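Local coordinates for protein probable serine protease HTRA3 (Homo sapiens, PDB 2P3W) that is probably a serine protease whose PDZ domain, the part described here, binds the C-terminal end of peptide ligands, at residues Phe7-Val20 against Ser34-Ser48. Sequence-based numbering, arbitrary orientation.
Sequences FIGIRMRTITPSLV and SSGIYVQEVAPNSPS
Arg11 and Gln40, neighbours across two antiparallel strands, illustrate how a beta bulge crowds extra side chains onto one face of a sheet. The carbonyl of Arg11 takes Gln40 N at 2.9 Å and, more weakly, Glu41 N, so both residues of strand 37-42 stand opposite Arg11; beyond them Arg13 and Tyr38 exchange a regular pair of backbone bonds.

Arg11 itself can be followed outward. Its CB rests near Glu41 CB; CG stands anti to the backbone N (chi1 180°), and bends further along bring the guanidinium alongside Gln40 and Glu41. NE and, closer, CZ (3.9 Å) approach Glu41 CG, which lies over one guanidinium face and comes within 3.4 Å of NH2, while NH1 meets Gln40 CG at 3.6 Å. No N-H aims at the Glu41 carboxylate, well out of the guanidinium plane, so the attraction there is probably only electrostatic. NH1 instead bonds to Phe108 O, in the phage-derived tail of the second subunit, and Glu41 OE2 is held by Asn45 of that subunit. Gln40 OE1 lies in the guanidinium plane of Arg13 and accepts from Arg13 NH1 at 3.0 Å, although NH1 sits above the plane of the Gln40 amide.

On the other face Ile10 packs on Val39 and Met12 on Ile37; Met12 CB presses on Ile37 CG2 at 3.5 Å, tighter than usual, and helix 70-79 lies against Ile10 and Met12. Just before strand 10-14, Ile8 O is gripped twice, by Ser48 N at 3.0 Å and Ser48 OG at 2.7 Å, tying the loop at Ile8 and Gly9 to the start of helix 47-51. Strand 10-14 takes the engineered C-terminal FGRWV tail of the second subunit as an added antiparallel strand, the binding mode of the PDZ peptide groove.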
# COMPACT_ATOMS: atom_id res chain seq x y z
N PHE A 7 10.53 -3.84 -1.23
CA PHE A 7 9.19 -3.74 -1.75
C PHE A 7 9.15 -3.25 -3.18
O PHE A 7 10.05 -2.55 -3.65
CB PHE A 7 8.32 -2.84 -0.86
CG PHE A 7 8.59 -1.37 -0.99
CD1 PHE A 7 9.62 -0.76 -0.27
CD2 PHE A 7 7.81 -0.56 -1.82
CE1 PHE A 7 9.86 0.61 -0.40
CE2 PHE A 7 8.05 0.76 -1.96
CZ PHE A 7 9.07 1.36 -1.26
N ILE A 8 8.09 -3.65 -3.89
CA ILE A 8 7.87 -3.10 -5.23
C ILE A 8 6.65 -2.18 -5.36
O ILE A 8 6.54 -1.45 -6.35
CB ILE A 8 7.80 -4.20 -6.32
CG1 ILE A 8 6.68 -5.20 -6.08
CG2 ILE A 8 9.16 -4.91 -6.39
CD1 ILE A 8 6.43 -6.20 -7.22
N GLY A 9 5.73 -2.21 -4.40
CA GLY A 9 4.64 -1.26 -4.38
C GLY A 9 3.40 -1.64 -5.17
O GLY A 9 2.80 -0.79 -5.84
N ILE A 10 2.98 -2.90 -5.07
CA ILE A 10 1.68 -3.28 -5.59
C ILE A 10 0.89 -4.02 -4.54
O ILE A 10 1.49 -4.70 -3.68
CB ILE A 10 1.78 -4.13 -6.87
CG1 ILE A 10 2.48 -5.44 -6.62
CG2 ILE A 10 2.51 -3.39 -8.00
CD1 ILE A 10 2.31 -6.43 -7.80
N ARG A 11 -0.45 -3.91 -4.61
CA ARG A 11 -1.33 -4.78 -3.84
C ARG A 11 -1.80 -5.87 -4.82
O ARG A 11 -2.40 -5.58 -5.84
CB ARG A 11 -2.48 -3.99 -3.21
CG ARG A 11 -3.40 -4.90 -2.40
CD ARG A 11 -3.97 -4.25 -1.17
NE ARG A 11 -4.81 -3.09 -1.46
CZ ARG A 11 -6.05 -3.16 -1.90
NH1 ARG A 11 -6.60 -4.33 -2.12
NH2 ARG A 11 -6.75 -2.04 -2.10
N MET A 12 -1.41 -7.11 -4.53
CA MET A 12 -1.51 -8.19 -5.47
C MET A 12 -2.55 -9.20 -5.03
O MET A 12 -2.80 -9.40 -3.83
CB MET A 12 -0.14 -8.88 -5.62
CG MET A 12 0.41 -9.51 -4.35
SD MET A 12 1.91 -10.47 -4.56
CE MET A 12 2.29 -10.84 -2.88
N ARG A 13 -3.19 -9.84 -6.01
CA ARG A 13 -4.17 -10.87 -5.79
C ARG A 13 -3.88 -12.07 -6.70
O ARG A 13 -3.60 -11.88 -7.89
CB ARG A 13 -5.56 -10.33 -6.13
CG ARG A 13 -6.03 -9.23 -5.20
CD ARG A 13 -7.35 -8.62 -5.65
NE ARG A 13 -8.45 -9.59 -5.66
CZ ARG A 13 -9.66 -9.37 -6.19
NH1 ARG A 13 -9.95 -8.22 -6.82
NH2 ARG A 13 -10.60 -10.30 -6.12
N THR A 14 -3.93 -13.28 -6.17
CA THR A 14 -3.79 -14.48 -7.00
C THR A 14 -4.97 -14.65 -7.99
O THR A 14 -6.13 -14.59 -7.58
CB THR A 14 -3.71 -15.76 -6.11
OG1 THR A 14 -2.58 -15.64 -5.24
CG2 THR A 14 -3.57 -17.00 -6.97
N ILE A 15 -4.66 -14.87 -9.27
CA ILE A 15 -5.69 -15.19 -10.26
C ILE A 15 -6.32 -16.54 -9.93
O ILE A 15 -5.63 -17.57 -9.82
CB ILE A 15 -5.13 -15.22 -11.70
CG1 ILE A 15 -4.68 -13.81 -12.18
CG2 ILE A 15 -6.14 -15.86 -12.68
CD1 ILE A 15 -5.77 -12.89 -12.60
N THR A 16 -7.63 -16.52 -9.77
CA THR A 16 -8.45 -17.71 -9.54
C THR A 16 -9.56 -17.70 -10.58
O THR A 16 -9.81 -16.68 -11.21
CB THR A 16 -9.09 -17.65 -8.16
OG1 THR A 16 -9.99 -16.54 -8.10
CG2 THR A 16 -8.03 -17.51 -7.07
N PRO A 17 -10.26 -18.84 -10.75
CA PRO A 17 -11.43 -18.89 -11.62
C PRO A 17 -12.47 -17.82 -11.28
O PRO A 17 -13.06 -17.23 -12.19
CB PRO A 17 -11.99 -20.29 -11.39
CG PRO A 17 -10.83 -21.09 -10.95
CD PRO A 17 -9.94 -20.16 -10.18
N SER A 18 -12.67 -17.57 -9.98
CA SER A 18 -13.61 -16.55 -9.51
C SER A 18 -13.25 -15.17 -10.06
O SER A 18 -14.10 -14.48 -10.63
CB SER A 18 -13.60 -16.50 -7.98
OG SER A 18 -14.00 -17.75 -7.45
N LEU A 19 -11.99 -14.79 -9.87
CA LEU A 19 -11.48 -13.54 -10.39
C LEU A 19 -11.55 -13.50 -11.93
O LEU A 19 -11.92 -12.47 -12.50
CB LEU A 19 -10.05 -13.30 -9.87
CG LEU A 19 -9.38 -11.95 -10.12
CD1 LEU A 19 -10.34 -10.80 -9.96
CD2 LEU A 19 -8.18 -11.78 -9.20
N VAL A 20 -11.24 -14.60 -12.60
CA VAL A 20 -11.24 -14.61 -14.08
C VAL A 20 -12.64 -14.28 -14.60
O VAL A 20 -12.78 -13.54 -15.59
CB VAL A 20 -10.76 -15.97 -14.69
CG1 VAL A 20 -10.93 -15.98 -16.22
CG2 VAL A 20 -9.30 -16.26 -14.32
N SER A 34 -5.67 -17.29 -17.43
CA SER A 34 -6.20 -18.09 -16.34
C SER A 34 -5.23 -18.28 -15.16
O SER A 34 -5.58 -18.93 -14.19
CB SER A 34 -6.60 -19.47 -16.88
OG SER A 34 -5.45 -20.16 -17.35
N SER A 35 -4.03 -17.71 -15.24
CA SER A 35 -3.02 -17.91 -14.21
C SER A 35 -2.19 -16.66 -14.08
O SER A 35 -1.93 -16.00 -15.10
CB SER A 35 -2.12 -19.09 -14.60
OG SER A 35 -1.26 -19.45 -13.54
N GLY A 36 -1.76 -16.32 -12.87
CA GLY A 36 -0.87 -15.18 -12.65
C GLY A 36 -1.24 -14.40 -11.40
O GLY A 36 -2.01 -14.87 -10.55
N ILE A 37 -0.67 -13.20 -11.30
CA ILE A 37 -0.89 -12.29 -10.18
C ILE A 37 -1.55 -11.02 -10.66
O ILE A 37 -0.99 -10.27 -11.46
CB ILE A 37 0.45 -11.89 -9.51
CG1 ILE A 37 1.30 -13.13 -9.15
CG2 ILE A 37 0.18 -11.02 -8.32
CD1 ILE A 37 0.61 -14.14 -8.36
N TYR A 38 -2.74 -10.74 -10.15
CA TYR A 38 -3.45 -9.52 -10.53
C TYR A 38 -3.01 -8.30 -9.73
O TYR A 38 -2.88 -8.36 -8.49
CB TYR A 38 -4.92 -9.75 -10.33
CG TYR A 38 -5.81 -8.61 -10.77
CD1 TYR A 38 -6.06 -8.36 -12.11
CD2 TYR A 38 -6.41 -7.79 -9.83
CE1 TYR A 38 -6.90 -7.31 -12.50
CE2 TYR A 38 -7.25 -6.75 -10.20
CZ TYR A 38 -7.49 -6.50 -11.54
OH TYR A 38 -8.34 -5.46 -11.88
N VAL A 39 -2.78 -7.19 -10.42
CA VAL A 39 -2.38 -5.94 -9.76
C VAL A 39 -3.64 -5.14 -9.42
O VAL A 39 -4.21 -4.44 -10.26
CB VAL A 39 -1.42 -5.09 -10.63
CG1 VAL A 39 -0.99 -3.81 -9.89
CG2 VAL A 39 -0.22 -5.91 -11.07
N GLN A 40 -4.05 -5.28 -8.16
CA GLN A 40 -5.22 -4.57 -7.65
C GLN A 40 -4.94 -3.08 -7.50
O GLN A 40 -5.78 -2.26 -7.87
CB GLN A 40 -5.70 -5.18 -6.33
CG GLN A 40 -6.91 -4.51 -5.69
CD GLN A 40 -8.19 -4.62 -6.48
OE1 GLN A 40 -8.44 -5.61 -7.15
NE2 GLN A 40 -9.07 -3.62 -6.33
N GLU A 41 -3.78 -2.73 -6.95
CA GLU A 41 -3.40 -1.32 -6.77
C GLU A 41 -1.87 -1.15 -6.94
O GLU A 41 -1.10 -2.08 -6.72
CB GLU A 41 -3.78 -0.81 -5.36
CG GLU A 41 -5.24 -0.89 -4.98
CD GLU A 41 -6.17 -0.02 -5.83
OE1 GLU A 41 -7.38 -0.38 -5.89
OE2 GLU A 41 -5.70 0.98 -6.44
N VAL A 42 -1.48 0.06 -7.38
CA VAL A 42 -0.06 0.44 -7.42
C VAL A 42 0.18 1.62 -6.48
O VAL A 42 -0.54 2.63 -6.54
CB VAL A 42 0.36 0.85 -8.86
CG1 VAL A 42 1.84 1.18 -8.89
CG2 VAL A 42 0.01 -0.26 -9.85
N ALA A 43 1.16 1.49 -5.59
CA ALA A 43 1.48 2.59 -4.68
C ALA A 43 2.21 3.73 -5.43
O ALA A 43 3.02 3.47 -6.32
CB ALA A 43 2.31 2.09 -3.48
N PRO A 44 1.91 5.00 -5.11
CA PRO A 44 2.38 6.15 -5.92
C PRO A 44 3.89 6.41 -6.05
O PRO A 44 4.33 6.90 -7.09
CB PRO A 44 1.75 7.36 -5.23
CG PRO A 44 1.09 6.86 -4.03
CD PRO A 44 0.98 5.42 -4.04
N ASN A 45 4.65 6.15 -5.00
CA ASN A 45 6.09 6.50 -5.02
C ASN A 45 6.93 5.23 -4.96
O ASN A 45 7.77 5.09 -4.10
CB ASN A 45 6.40 7.38 -3.83
CG ASN A 45 5.81 8.76 -3.97
OD1 ASN A 45 6.16 9.48 -4.90
ND2 ASN A 45 4.89 9.14 -3.07
N SER A 46 6.69 4.32 -5.88
CA SER A 46 7.22 2.98 -5.77
C SER A 46 7.95 2.52 -7.04
O SER A 46 7.78 3.12 -8.11
CB SER A 46 6.06 2.00 -5.55
OG SER A 46 5.21 2.02 -6.68
N PRO A 47 8.75 1.46 -6.92
CA PRO A 47 9.35 0.87 -8.12
C PRO A 47 8.33 0.55 -9.22
O PRO A 47 8.62 0.76 -10.40
CB PRO A 47 10.00 -0.39 -7.58
CG PRO A 47 10.34 -0.02 -6.19
CD PRO A 47 9.19 0.77 -5.70
N SER A 48 7.17 0.02 -8.84
CA SER A 48 6.15 -0.36 -9.81
C SER A 48 5.55 0.88 -10.53
O SER A 48 5.39 0.88 -11.76
CB SER A 48 5.09 -1.24 -9.17
OG SER A 48 5.67 -2.46 -8.71
O HOH W 1 -3.00 -18.04 -10.76